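Local coordinates for protein transcriptional regulator (Pyrococcus horikoshii, PDB 1UDD) that is a TenA homologue of the all-helical TENA/THI-4/PQQC family, termed a transcriptional regulator, whose precise role is not settled, at residues 40-43 / 44-48; 85-88 / 89-93; 94-97 / 98-102; 111-114 / 115-118; 202-205 / 206-210. All coordinates share one frame; numbering follows the deposited sequence.

Interaction 1. Residues 40-43 / 44-48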
loop_
_atom_site.group_PDB
_atom_site.type_symbol
_atom_site.label_atom_id
_atom_site.label_comp_id
_atom_site.label_asym_id
_atom_site.label_seq_id
_atom_site.Cartn_x
_atom_site.Cartn_y
_atom_site.Cartn_z
ATOM N N LYS A 40 31.320 6.838 13.661
ATOM C CA LYS A 40 31.292 5.798 12.643
ATOM C C LYS A 40 30.111 4.858 12.854
ATOM O O LYS A 40 29.476 4.452 11.891
ATOM C CB LYS A 40 32.603 5.008 12.631
ATOM C CG LYS A 40 33.793 5.823 12.166
ATOM C CD LYS A 40 35.055 4.980 12.173
ATOM C CE LYS A 40 36.297 5.818 11.938
ATOM N NZ LYS A 40 37.517 4.954 11.910
ATOM N N PHE A 41 29.814 4.510 14.104
ATOM C CA PHE A 41 28.680 3.622 14.370
ATOM C C PHE A 41 27.386 4.288 13.892
ATOM O O PHE A 41 26.506 3.635 13.320
ATOM C CB PHE A 41 28.556 3.327 15.861
ATOM C CG PHE A 41 27.444 2.386 16.186
ATOM C CD1 PHE A 41 27.626 1.008 16.083
ATOM C CD2 PHE A 41 26.195 2.872 16.556
ATOM C CE1 PHE A 41 26.573 0.122 16.346
ATOM C CE2 PHE A 41 25.140 2.003 16.816
ATOM C CZ PHE A 41 25.327 0.621 16.711
ATOM N N TYR A 42 27.286 5.589 14.154
ATOM C CA TYR A 42 26.137 6.388 13.755
ATOM C C TYR A 42 26.044 6.464 12.232
ATOM O O TYR A 42 25.005 6.125 11.652
ATOM C CB TYR A 42 26.253 7.800 14.361
ATOM C CG TYR A 42 25.364 8.848 13.723
ATOM C CD1 TYR A 42 23.969 8.790 13.839
ATOM C CD2 TYR A 42 25.919 9.886 12.982
ATOM C CE1 TYR A 42 23.154 9.745 13.223
ATOM C CE2 TYR A 42 25.120 10.840 12.362
ATOM C CZ TYR A 42 23.741 10.761 12.485
ATOM O OH TYR A 42 22.965 11.687 11.835
ATOM N N VAL A 43 27.122 6.900 11.579
ATOM C CA VAL A 43 27.109 7.001 10.123
ATOM C C VAL A 43 26.679 5.667 9.521
ATOM O O VAL A 43 25.838 5.621 8.620
ATOM C CB VAL A 43 28.495 7.410 9.555
ATOM C CG1 VAL A 43 28.489 7.306 8.027
ATOM C CG2 VAL A 43 28.825 8.843 9.965
ATOM N N LEU A 44 27.246 4.581 10.035
ATOM C CA LEU A 44 26.908 3.246 9.552
ATOM C C LEU A 44 25.401 2.996 9.620
ATOM O O LEU A 44 24.802 2.504 8.660
ATOM C CB LEU A 44 27.648 2.184 10.371
ATOM C CG LEU A 44 28.851 1.496 9.710
ATOM C CD1 LEU A 44 29.761 2.526 9.071
ATOM C CD2 LEU A 44 29.611 0.678 10.756
ATOM N N GLN A 45 24.792 3.336 10.753
ATOM C CA GLN A 45 23.360 3.150 10.935
ATOM C C GLN A 45 22.553 4.060 9.995
ATOM O O GLN A 45 21.352 3.853 9.816
ATOM C CB GLN A 45 22.969 3.446 12.385
ATOM C CG GLN A 45 23.469 2.452 13.422
ATOM C CD GLN A 45 22.802 1.092 13.314
ATOM O OE1 GLN A 45 21.573 0.979 13.362
ATOM N NE2 GLN A 45 23.614 0.045 13.177
ATOM N N ASP A 46 23.210 5.053 9.392
ATOM C CA ASP A 46 22.528 5.971 8.487
ATOM C C ASP A 46 22.102 5.400 7.142
ATOM O O ASP A 46 21.226 5.971 6.487
ATOM C CB ASP A 46 23.365 7.223 8.227
ATOM C CG ASP A 46 23.390 8.157 9.413
ATOM O OD1 ASP A 46 22.386 8.219 10.153
ATOM O OD2 ASP A 46 24.415 8.839 9.604
ATOM N N PHE A 47 22.712 4.299 6.704
ATOM C CA PHE A 47 22.308 3.732 5.420
ATOM C C PHE A 47 20.830 3.357 5.459
ATOM O O PHE A 47 20.041 3.764 4.605
ATOM C CB PHE A 47 23.111 2.481 5.078
ATOM C CG PHE A 47 22.714 1.872 3.776
ATOM C CD1 PHE A 47 22.978 2.535 2.580
ATOM C CD2 PHE A 47 22.047 0.647 3.736
ATOM C CE1 PHE A 47 22.581 1.984 1.354
ATOM C CE2 PHE A 47 21.646 0.087 2.515
ATOM C CZ PHE A 47 21.915 0.760 1.323
ATOM N N ASN A 48 20.467 2.576 6.465
ATOM C CA ASN A 48 19.097 2.134 6.624
ATOM C C ASN A 48 18.136 3.316 6.730
ATOM O O ASN A 48 16.973 3.218 6.332
ATOM C CB ASN A 48 18.972 1.269 7.867
ATOM C CG ASN A 48 17.683 0.501 7.889
ATOM O OD1 ASN A 48 17.429 -0.309 6.997
ATOM N ND2 ASN A 48 16.850 0.748 8.900
HETATM O O HOH W 1 26.338 0.673 13.247
#
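Phe41 O is gripped twice: Gln45 N donates to it over 3.1 Å, and a water donates to the same oxygen. The carbonyl belongs to helix 36-63, an alpha-helix of the all-helical TenA fold that kinks just beyond this turn. The water also accepts from Gln45 NE2, with 2.8 Å between NE2 and the water oxygen, so Gln45 reaches one carbonyl directly through its N and, by way of the water, through its amide. The water sits over one face of the Phe41 ring, toward its rim. Gln45 is folded by its second torsion (chi2 -69°), which lays its amide beside that ring, the two planes only 13° apart; Phe41 CE2 and Gln45 CG approach to 3.8 Å. The far end of the amide is held by Thr107 N on OE1 and by Glu105 O on NE2.

The helical ladder is already weakened at Asp46. Its N donates to Val43 O at 2.8 Å, the donor standing above the carbonyl plane, and only weakly to Tyr42 O; the break comes at Phe47 N, too far from Val43 O to continue the series. Val43 O takes a second bond from Tyr87 OH of helix 82-93. The Asp46 carboxylate stands over one face of the Tyr42 ring at 86° to it, with OD2 3.4 Å above the ring plane and offset toward the rim. Tyr42 OH itself bonds to Tyr140 OH. On another side of the helix Leu44 folds back over the preceding turn, bringing its CD1 to 3.4 Å from Lys40 O.

Interaction 2. Residues 85-88 / 89-93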
loop_
_atom_site.group_PDB
_atom_site.type_symbol
_atom_site.label_atom_id
_atom_site.label_comp_id
_atom_site.label_asym_id
_atom_site.label_seq_id
_atom_site.Cartn_x
_atom_site.Cartn_y
_atom_site.Cartn_z
ATOM N N GLU A 85 25.846 9.491 -2.875
ATOM C CA GLU A 85 27.182 9.902 -3.308
ATOM C C GLU A 85 27.906 10.654 -2.197
ATOM O O GLU A 85 29.094 10.407 -1.947
ATOM C CB GLU A 85 27.105 10.773 -4.565
ATOM C CG GLU A 85 26.865 9.960 -5.835
ATOM C CD GLU A 85 26.649 10.825 -7.068
ATOM O OE1 GLU A 85 27.548 11.635 -7.392
ATOM O OE2 GLU A 85 25.584 10.688 -7.715
ATOM N N ASN A 86 27.195 11.575 -1.542
ATOM C CA ASN A 86 27.760 12.336 -0.435
ATOM C C ASN A 86 28.057 11.398 0.724
ATOM O O ASN A 86 29.100 11.497 1.362
ATOM C CB ASN A 86 26.782 13.400 0.047
ATOM C CG ASN A 86 26.541 14.478 -0.980
ATOM O OD1 ASN A 86 27.480 15.000 -1.576
ATOM N ND2 ASN A 86 25.279 14.831 -1.183
ATOM N N TYR A 87 27.125 10.485 0.991
ATOM C CA TYR A 87 27.271 9.521 2.071
ATOM C C TYR A 87 28.506 8.664 1.827
ATOM O O TYR A 87 29.237 8.345 2.768
ATOM C CB TYR A 87 26.021 8.648 2.150
ATOM C CG TYR A 87 26.037 7.572 3.209
ATOM C CD1 TYR A 87 26.117 7.888 4.562
ATOM C CD2 TYR A 87 25.918 6.227 2.853
ATOM C CE1 TYR A 87 26.077 6.886 5.537
ATOM C CE2 TYR A 87 25.875 5.215 3.817
ATOM C CZ TYR A 87 25.958 5.549 5.153
ATOM O OH TYR A 87 25.943 4.537 6.091
ATOM N N VAL A 88 28.740 8.296 0.567
ATOM C CA VAL A 88 29.906 7.488 0.226
ATOM C C VAL A 88 31.188 8.276 0.503
ATOM O O VAL A 88 32.155 7.724 1.036
ATOM C CB VAL A 88 29.878 7.043 -1.259
ATOM C CG1 VAL A 88 31.256 6.524 -1.695
ATOM C CG2 VAL A 88 28.842 5.945 -1.437
ATOM N N LYS A 89 31.190 9.563 0.152
ATOM C CA LYS A 89 32.355 10.418 0.382
ATOM C C LYS A 89 32.645 10.530 1.872
ATOM O O LYS A 89 33.809 10.549 2.287
ATOM C CB LYS A 89 32.140 11.819 -0.204
ATOM C CG LYS A 89 32.096 11.848 -1.718
ATOM C CD LYS A 89 32.117 13.270 -2.275
ATOM C CE LYS A 89 31.964 13.257 -3.795
ATOM N NZ LYS A 89 31.897 14.627 -4.400
ATOM N N LEU A 90 31.585 10.607 2.675
ATOM C CA LEU A 90 31.728 10.691 4.125
ATOM C C LEU A 90 32.285 9.366 4.635
ATOM O O LEU A 90 33.214 9.342 5.449
ATOM C CB LEU A 90 30.374 10.968 4.786
ATOM C CG LEU A 90 30.280 10.812 6.308
ATOM C CD1 LEU A 90 31.331 11.690 7.006
ATOM C CD2 LEU A 90 28.868 11.189 6.759
ATOM N N LEU A 91 31.710 8.264 4.160
ATOM C CA LEU A 91 32.169 6.934 4.557
ATOM C C LEU A 91 33.662 6.784 4.273
ATOM O O LEU A 91 34.396 6.166 5.052
ATOM C CB LEU A 91 31.416 5.860 3.776
ATOM C CG LEU A 91 29.946 5.641 4.123
ATOM C CD1 LEU A 91 29.321 4.757 3.061
ATOM C CD2 LEU A 91 29.813 5.014 5.514
ATOM N N LYS A 92 34.098 7.350 3.149
ATOM C CA LYS A 92 35.492 7.276 2.746
ATOM C C LYS A 92 36.388 7.956 3.777
ATOM O O LYS A 92 37.328 7.342 4.293
ATOM C CB LYS A 92 35.688 7.915 1.368
ATOM C CG LYS A 92 37.121 7.792 0.843
ATOM C CD LYS A 92 37.231 8.063 -0.658
ATOM C CE LYS A 92 38.609 7.651 -1.193
ATOM N NZ LYS A 92 38.752 7.869 -2.665
ATOM N N GLU A 93 36.094 9.219 4.082
ATOM C CA GLU A 93 36.870 9.964 5.065
ATOM C C GLU A 93 37.029 9.160 6.355
ATOM O O GLU A 93 38.009 9.331 7.079
ATOM C CB GLU A 93 36.186 11.293 5.400
ATOM C CG GLU A 93 35.936 12.199 4.221
ATOM C CD GLU A 93 35.167 13.447 4.612
ATOM O OE1 GLU A 93 34.141 13.323 5.316
ATOM O OE2 GLU A 93 35.580 14.556 4.210
#
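Lys89, Leu90, Leu91 and Lys92 donate from N to the carbonyl oxygens of Glu85, Asn86, Tyr87 and Val88, four consecutive i to i+4 bonds that make this a regular alpha-helical turn near the C-terminal end of helix 82-93. The shortest of the four joins Leu91 N to Tyr87 O at 2.8 Å, and the same pair of residues carries the main side-chain contact. Leu91 lies over one face of the Tyr87 ring in a CH-pi arrangement, its CD1 3.9 Å from the ring centroid and 28° off the normal. The isobutyl group spreads across the ring: CD1 meets the CE2 side, where CD1 and Tyr87 CE2 are 3.6 Å apart, and CD2 lies 3.9 Å from Tyr87 CZ.

Opposed first torsions make the overlap possible. Tyr87 has CG trans to its own N (chi1 179°), which sends the ring outward from the helix, where the side chain one turn on can cover its face, whereas Leu91 turns CG back beside its N (chi1 -71°) to meet it. Leu91 CG is thereby drawn to 3.1 Å from Tyr87 O, close packing against the carbonyl that the residue also binds. This face of the helix is turned inward, Leu90 and Leu91 both resting on Val43 of helix 36-63, and Leu90 also touching Ile158 and Trp162 of helix 157-164. The surface side is polar and makes no ion pair within the turn: Glu85 OE1 and Lys89 NZ are 6.1 Å apart. Lys89 instead lays the root of its extended chain on the backbone, CG 3.3 Å from Glu85 O.

Interaction 3. Residues 94-97 / 98-102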
loop_
_atom_site.group_PDB
_atom_site.type_symbol
_atom_site.label_atom_id
_atom_site.label_comp_id
_atom_site.label_asym_id
_atom_site.label_seq_id
_atom_site.Cartn_x
_atom_site.Cartn_y
_atom_site.Cartn_z
ATOM N N LEU A 94 36.067 8.288 6.644
ATOM C CA LEU A 94 36.110 7.467 7.860
ATOM C C LEU A 94 36.687 6.067 7.628
ATOM O O LEU A 94 36.595 5.202 8.499
ATOM C CB LEU A 94 34.700 7.334 8.467
ATOM C CG LEU A 94 33.980 8.589 8.984
ATOM C CD1 LEU A 94 32.513 8.259 9.271
ATOM C CD2 LEU A 94 34.669 9.105 10.234
ATOM N N ASP A 95 37.286 5.851 6.457
ATOM C CA ASP A 95 37.862 4.549 6.114
ATOM C C ASP A 95 36.809 3.456 6.171
ATOM O O ASP A 95 37.021 2.405 6.782
ATOM C CB ASP A 95 39.008 4.178 7.059
ATOM C CG ASP A 95 40.189 5.107 6.928
ATOM O OD1 ASP A 95 40.693 5.267 5.793
ATOM O OD2 ASP A 95 40.614 5.673 7.960
ATOM N N LEU A 96 35.667 3.724 5.549
ATOM C CA LEU A 96 34.566 2.774 5.478
ATOM C C LEU A 96 34.105 2.784 4.039
ATOM O O LEU A 96 34.401 3.729 3.299
ATOM C CB LEU A 96 33.419 3.201 6.395
ATOM C CG LEU A 96 33.727 3.128 7.889
ATOM C CD1 LEU A 96 32.628 3.803 8.704
ATOM C CD2 LEU A 96 33.885 1.663 8.275
ATOM N N THR A 97 33.397 1.737 3.635
ATOM C CA THR A 97 32.893 1.641 2.266
ATOM C C THR A 97 31.382 1.407 2.301
ATOM O O THR A 97 30.852 0.915 3.296
ATOM C CB THR A 97 33.541 0.455 1.504
ATOM O OG1 THR A 97 33.078 -0.774 2.068
ATOM C CG2 THR A 97 35.056 0.506 1.612
ATOM N N LEU A 98 30.699 1.745 1.210
ATOM C CA LEU A 98 29.254 1.543 1.120
ATOM C C LEU A 98 28.956 0.095 1.513
ATOM O O LEU A 98 27.963 -0.193 2.196
ATOM C CB LEU A 98 28.775 1.807 -0.312
ATOM C CG LEU A 98 27.344 2.340 -0.490
ATOM C CD1 LEU A 98 26.968 2.293 -1.975
ATOM C CD2 LEU A 98 26.361 1.517 0.330
ATOM N N GLU A 99 29.844 -0.807 1.096
ATOM C CA GLU A 99 29.708 -2.228 1.386
ATOM C C GLU A 99 29.538 -2.438 2.886
ATOM O O GLU A 99 28.676 -3.203 3.327
ATOM C CB GLU A 99 30.952 -2.983 0.894
ATOM C CG GLU A 99 31.637 -2.336 -0.321
ATOM C CD GLU A 99 32.968 -3.005 -0.698
ATOM O OE1 GLU A 99 32.939 -4.111 -1.287
ATOM O OE2 GLU A 99 34.043 -2.423 -0.398
ATOM N N ASP A 100 30.373 -1.757 3.667
ATOM C CA ASP A 100 30.316 -1.847 5.120
ATOM C C ASP A 100 28.944 -1.367 5.606
ATOM O O ASP A 100 28.333 -1.974 6.489
ATOM C CB ASP A 100 31.416 -0.979 5.745
ATOM C CG ASP A 100 32.809 -1.345 5.246
ATOM O OD1 ASP A 100 33.205 -2.516 5.407
ATOM O OD2 ASP A 100 33.504 -0.466 4.693
ATOM N N ALA A 101 28.470 -0.270 5.019
ATOM C CA ALA A 101 27.170 0.294 5.383
ATOM C C ALA A 101 26.074 -0.720 5.077
ATOM O O ALA A 101 25.309 -1.106 5.961
ATOM C CB ALA A 101 26.923 1.584 4.609
ATOM N N ILE A 102 26.018 -1.159 3.823
ATOM C CA ILE A 102 25.018 -2.124 3.392
ATOM C C ILE A 102 25.018 -3.383 4.256
ATOM O O ILE A 102 23.966 -3.951 4.548
ATOM C CB ILE A 102 25.248 -2.524 1.929
ATOM C CG1 ILE A 102 25.032 -1.307 1.029
ATOM C CG2 ILE A 102 24.317 -3.666 1.547
ATOM C CD1 ILE A 102 25.338 -1.558 -0.422
#
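The carboxylate of Asp100 is met from above its plane by Thr97 OG1, which donates to OD2 at 2.7 Å, 74° out of that plane. The same OD2 also receives Thr97 N, although the modelled separation is too short for its exact length to be trusted. A second flat group, the carboxylate of Glu99, comes up to the same hydroxyl, with OE2 3.1 Å from Thr97 OG1. The threonine can serve the helix end because its chi1 of 69° sets OG1 between the backbone N and the carbonyl carbon, facing the first turn. Asp100 N donates to Thr97 OG1 at 3.3 Å, and this bond together with the return bond from Thr97 N is a capping box, with Thr97 as N-cap of helix 98-103. The acidic group at this helix start is probably favoured by the helix dipole. Ala101 N donates to Thr97 O at 3.2 Å, in the carbonyl plane. Just upstream, Asp95, with positive phi, is the C-prime residue of the Schellman motif that ends helix 82-93, Leu96 N returning to Leu91 O. Leu96 CB is 4.0 Å from Asp100 OD2, and the leucine side chain leans on Leu44 of helix 36-63.

Interaction 4. Residues 111-114 / 115-118; sequences SAYM and DFML
Met114 and Met117 both start with CG beside the backbone N; Met114 then bends at chi2 (-48°) and again at its thioether, Met117 at its thioether alone, and the two chains run alongside each other. Met114 SD comes to 3.4 Å from Met117 CE, and the two sulfurs, Met114 SD and Met117 SD, are 3.9 Å apart. Tyr113 takes the other course: CG trans to N (chi1 -173°) directs its ring outward from the helix, beside the side chains of the following turn. There Met117 SD stands above the ring face, 4.9 Å from the centroid and 17° off the normal, a Met-aromatic contact at long range. Phe116 comes in at the rim of the same ring, its CD2 in the tyrosine plane and 3.9 Å from Tyr113 CD1.

These are i to i+3 and i to i+4 contacts on a largely buried stretch of helix 108-123 in the all-helical TenA fold, and its backbone bonds run unbroken from Asp115 N to Ser111 O through Leu118 N to Met114 O. Phe203 of helix 190-213 meets both aromatic rings, and Met117 faces Leu53 and Ala56 of helix 36-63. Another side meets a neighbouring subunit, where Asp115 packs on Phe116 of that chain and makes a long, weak ion pair with its Lys123. Within the turn the Asp115 carboxylate folds back over the carbonyl that its own N binds, CG 3.2 Å from Ser111 O.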
loop_
_atom_site.group_PDB
_atom_site.type_symbol
_atom_site.label_atom_id
_atom_site.label_comp_id
_atom_site.label_asym_id
_atom_site.label_seq_id
_atom_site.Cartn_x
_atom_site.Cartn_y
_atom_site.Cartn_z
ATOM N N SER A 111 15.337 0.189 12.598
ATOM C CA SER A 111 14.296 -0.506 11.837
ATOM C C SER A 111 12.935 0.059 12.169
ATOM O O SER A 111 12.170 0.431 11.279
ATOM C CB SER A 111 14.288 -2.000 12.170
ATOM O OG SER A 111 15.537 -2.589 11.871
ATOM N N ALA A 112 12.637 0.104 13.463
ATOM C CA ALA A 112 11.369 0.617 13.952
ATOM C C ALA A 112 11.063 2.032 13.429
ATOM O O ALA A 112 9.968 2.288 12.920
ATOM C CB ALA A 112 11.371 0.624 15.456
ATOM N N TYR A 113 12.024 2.944 13.555
ATOM C CA TYR A 113 11.812 4.314 13.096
ATOM C C TYR A 113 11.486 4.338 11.606
ATOM O O TYR A 113 10.533 4.990 11.175
ATOM C CB TYR A 113 13.054 5.165 13.391
ATOM C CG TYR A 113 12.919 6.660 13.112
ATOM C CD1 TYR A 113 11.668 7.286 13.039
ATOM C CD2 TYR A 113 14.058 7.454 12.962
ATOM C CE1 TYR A 113 11.566 8.667 12.826
ATOM C CE2 TYR A 113 13.965 8.827 12.750
ATOM C CZ TYR A 113 12.720 9.426 12.681
ATOM O OH TYR A 113 12.658 10.781 12.448
ATOM N N MET A 114 12.275 3.634 10.807
ATOM C CA MET A 114 11.993 3.609 9.386
ATOM C C MET A 114 10.601 3.003 9.115
ATOM O O MET A 114 9.883 3.462 8.226
ATOM C CB MET A 114 13.080 2.827 8.654
ATOM C CG MET A 114 14.431 3.527 8.705
ATOM S SD MET A 114 14.325 5.316 8.263
ATOM C CE MET A 114 14.382 6.042 9.846
ATOM N N ASP A 115 10.224 1.984 9.888
ATOM C CA ASP A 115 8.922 1.332 9.719
ATOM C C ASP A 115 7.780 2.265 10.087
ATOM O O ASP A 115 6.730 2.238 9.467
ATOM C CB ASP A 115 8.855 0.038 10.546
ATOM C CG ASP A 115 9.702 -1.065 9.946
ATOM O OD1 ASP A 115 10.184 -0.888 8.802
ATOM O OD2 ASP A 115 9.882 -2.105 10.604
ATOM N N PHE A 116 7.995 3.087 11.106
ATOM C CA PHE A 116 7.005 4.067 11.520
ATOM C C PHE A 116 6.784 5.034 10.347
ATOM O O PHE A 116 5.643 5.381 10.013
ATOM C CB PHE A 116 7.497 4.831 12.760
ATOM C CG PHE A 116 6.968 6.249 12.855
ATOM C CD1 PHE A 116 5.650 6.492 13.219
ATOM C CD2 PHE A 116 7.794 7.336 12.551
ATOM C CE1 PHE A 116 5.150 7.800 13.286
ATOM C CE2 PHE A 116 7.307 8.645 12.611
ATOM C CZ PHE A 116 5.980 8.875 12.981
ATOM N N MET A 117 7.869 5.456 9.708
ATOM C CA MET A 117 7.743 6.368 8.557
ATOM C C MET A 117 6.925 5.718 7.429
ATOM O O MET A 117 5.974 6.307 6.920
ATOM C CB MET A 117 9.119 6.736 7.973
ATOM C CG MET A 117 10.138 7.307 8.978
ATOM S SD MET A 117 11.553 8.089 8.177
ATOM C CE MET A 117 11.794 7.058 6.821
ATOM N N LEU A 118 7.315 4.507 7.036
ATOM C CA LEU A 118 6.637 3.817 5.953
ATOM C C LEU A 118 5.187 3.515 6.316
ATOM O O LEU A 118 4.281 3.748 5.529
ATOM C CB LEU A 118 7.372 2.516 5.611
ATOM C CG LEU A 118 6.838 1.797 4.364
ATOM C CD1 LEU A 118 6.920 2.720 3.159
ATOM C CD2 LEU A 118 7.646 0.548 4.111
#

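Interaction 5. Residues 202-205 / 206-210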
loop_
_atom_site.group_PDB
_atom_site.type_symbol
_atom_site.label_atom_id
_atom_site.label_comp_id
_atom_site.label_asym_id
_atom_site.label_seq_id
_atom_site.Cartn_x
_atom_site.Cartn_y
_atom_site.Cartn_z
ATOM N N LYS A 202 10.205 11.350 19.268
ATOM C CA LYS A 202 10.728 10.361 20.216
ATOM C C LYS A 202 11.724 9.448 19.508
ATOM O O LYS A 202 12.785 9.131 20.051
ATOM C CB LYS A 202 9.602 9.523 20.817
ATOM C CG LYS A 202 8.722 10.295 21.785
ATOM C CD LYS A 202 7.818 9.334 22.511
ATOM C CE LYS A 202 6.937 10.045 23.514
ATOM N NZ LYS A 202 6.121 9.048 24.271
ATOM N N PHE A 203 11.390 9.031 18.290
ATOM C CA PHE A 203 12.309 8.177 17.532
ATOM C C PHE A 203 13.633 8.891 17.303
ATOM O O PHE A 203 14.689 8.279 17.381
ATOM C CB PHE A 203 11.712 7.785 16.187
ATOM C CG PHE A 203 10.790 6.595 16.252
ATOM C CD1 PHE A 203 11.232 5.379 16.771
ATOM C CD2 PHE A 203 9.488 6.677 15.760
ATOM C CE1 PHE A 203 10.391 4.262 16.796
ATOM C CE2 PHE A 203 8.639 5.566 15.777
ATOM C CZ PHE A 203 9.089 4.354 16.296
ATOM N N GLU A 204 13.577 10.187 17.003
ATOM C CA GLU A 204 14.797 10.950 16.781
ATOM C C GLU A 204 15.691 10.896 18.022
ATOM O O GLU A 204 16.897 10.683 17.919
ATOM C CB GLU A 204 14.471 12.419 16.455
ATOM C CG GLU A 204 14.097 12.692 14.997
ATOM C CD GLU A 204 15.185 12.274 14.009
ATOM O OE1 GLU A 204 16.381 12.343 14.367
ATOM O OE2 GLU A 204 14.848 11.892 12.864
ATOM N N LEU A 205 15.091 11.106 19.187
ATOM C CA LEU A 205 15.828 11.082 20.442
ATOM C C LEU A 205 16.382 9.678 20.657
ATOM O O LEU A 205 17.551 9.500 21.013
ATOM C CB LEU A 205 14.906 11.488 21.600
ATOM C CG LEU A 205 15.481 11.526 23.020
ATOM C CD1 LEU A 205 16.797 12.269 23.046
ATOM C CD2 LEU A 205 14.472 12.190 23.945
ATOM N N ALA A 206 15.541 8.682 20.399
ATOM C CA ALA A 206 15.933 7.289 20.562
ATOM C C ALA A 206 17.088 6.951 19.633
ATOM O O ALA A 206 17.974 6.163 19.986
ATOM C CB ALA A 206 14.741 6.370 20.265
ATOM N N PHE A 207 17.074 7.542 18.443
ATOM C CA PHE A 207 18.116 7.269 17.472
ATOM C C PHE A 207 19.472 7.768 17.978
ATOM O O PHE A 207 20.485 7.082 17.848
ATOM C CB PHE A 207 17.789 7.933 16.134
ATOM C CG PHE A 207 18.376 7.226 14.945
ATOM C CD1 PHE A 207 17.716 6.135 14.371
ATOM C CD2 PHE A 207 19.574 7.663 14.376
ATOM C CE1 PHE A 207 18.239 5.491 13.237
ATOM C CE2 PHE A 207 20.105 7.031 13.253
ATOM C CZ PHE A 207 19.434 5.942 12.676
ATOM N N TRP A 208 19.494 8.972 18.541
ATOM C CA TRP A 208 20.746 9.506 19.053
ATOM C C TRP A 208 21.187 8.631 20.209
ATOM O O TRP A 208 22.362 8.300 20.337
ATOM C CB TRP A 208 20.572 10.959 19.517
ATOM C CG TRP A 208 20.314 11.901 18.380
ATOM C CD1 TRP A 208 19.190 12.648 18.173
ATOM C CD2 TRP A 208 21.200 12.196 17.293
ATOM N NE1 TRP A 208 19.323 13.393 17.031
ATOM C CE2 TRP A 208 20.546 13.135 16.468
ATOM C CE3 TRP A 208 22.490 11.759 16.939
ATOM C CZ2 TRP A 208 21.132 13.648 15.305
ATOM C CZ3 TRP A 208 23.074 12.270 15.783
ATOM C CH2 TRP A 208 22.392 13.207 14.978
ATOM N N GLU A 209 20.225 8.238 21.036
ATOM C CA GLU A 209 20.512 7.414 22.195
ATOM C C GLU A 209 21.152 6.089 21.812
ATOM O O GLU A 209 22.115 5.658 22.442
ATOM C CB GLU A 209 19.228 7.163 22.986
ATOM C CG GLU A 209 19.423 6.381 24.285
ATOM C CD GLU A 209 20.462 7.011 25.210
ATOM O OE1 GLU A 209 20.476 8.258 25.317
ATOM O OE2 GLU A 209 21.251 6.258 25.834
ATOM N N MET A 210 20.626 5.438 20.781
ATOM C CA MET A 210 21.194 4.163 20.376
ATOM C C MET A 210 22.551 4.371 19.715
ATOM O O MET A 210 23.403 3.482 19.738
ATOM C CB MET A 210 20.237 3.421 19.440
ATOM C CG MET A 210 20.173 3.961 18.054
ATOM S SD MET A 210 21.314 3.139 16.972
ATOM C CE MET A 210 20.869 3.991 15.413
HETATM O O HOH W 2 17.301 14.580 15.685
#
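Glu204 OE1 and Trp208 NE1 are joined by a water that donates to the carboxylate at 2.8 Å and accepts from the indole at 2.7 Å, spanning one turn of helix 190-213, the last alpha-helix of the TenA fold. The water lies in the indole plane at its edge, while the carboxylate is turned 57° from that plane. Bending at chi2 (-58°) brings the glutamate alongside Trp208. Its other oxygen, OE2, is held by the hydroxyls of Tyr113 and Tyr49, so both oxygens of the buried carboxylate have partners.

Beneath the bridge, Glu204 O accepts from Trp208 N at 3.2 Å and is also approached obliquely by Trp208 CD1 at 3.0 Å. The shortest backbone bond of the turn runs from Phe207 N to Phe203 O, 2.7 Å. Farther out, Trp208 meets the rings of Tyr42 and Tyr140, and Glu209 forms a salt bridge with Arg213 and a hydrogen bond with His23. On the side facing a neighbouring subunit, Phe203 packs on Ala112 of that chain. The methyl of Met210 lies over the centre of one face of the Phe207 ring, Met210 CE being 3.6 Å above its plane.

All five contacts are local, within helices or at a helix start, but they differ with depth. Interaction 4 is the most buried, made of sulfur and aromatic groups; interaction 3 is a surface cap built from polar atoms and charge; interactions 1, 2 and 5 are partly buried. Interactions 1, 2 and 3 form one cluster on one side of the chain's centre, where Val43 CG1 meets Leu91 CD2 at 3.6 Å and interaction 3 directly follows the helix of interaction 2. Interactions 4 and 5 make a second pair, both reaching the same neighbouring subunit. Interaction 1 touches every other one, whereas interaction 2 stays about 12 Å from interaction 4 at the nearest atoms. Waters serve interactions 1 and 5.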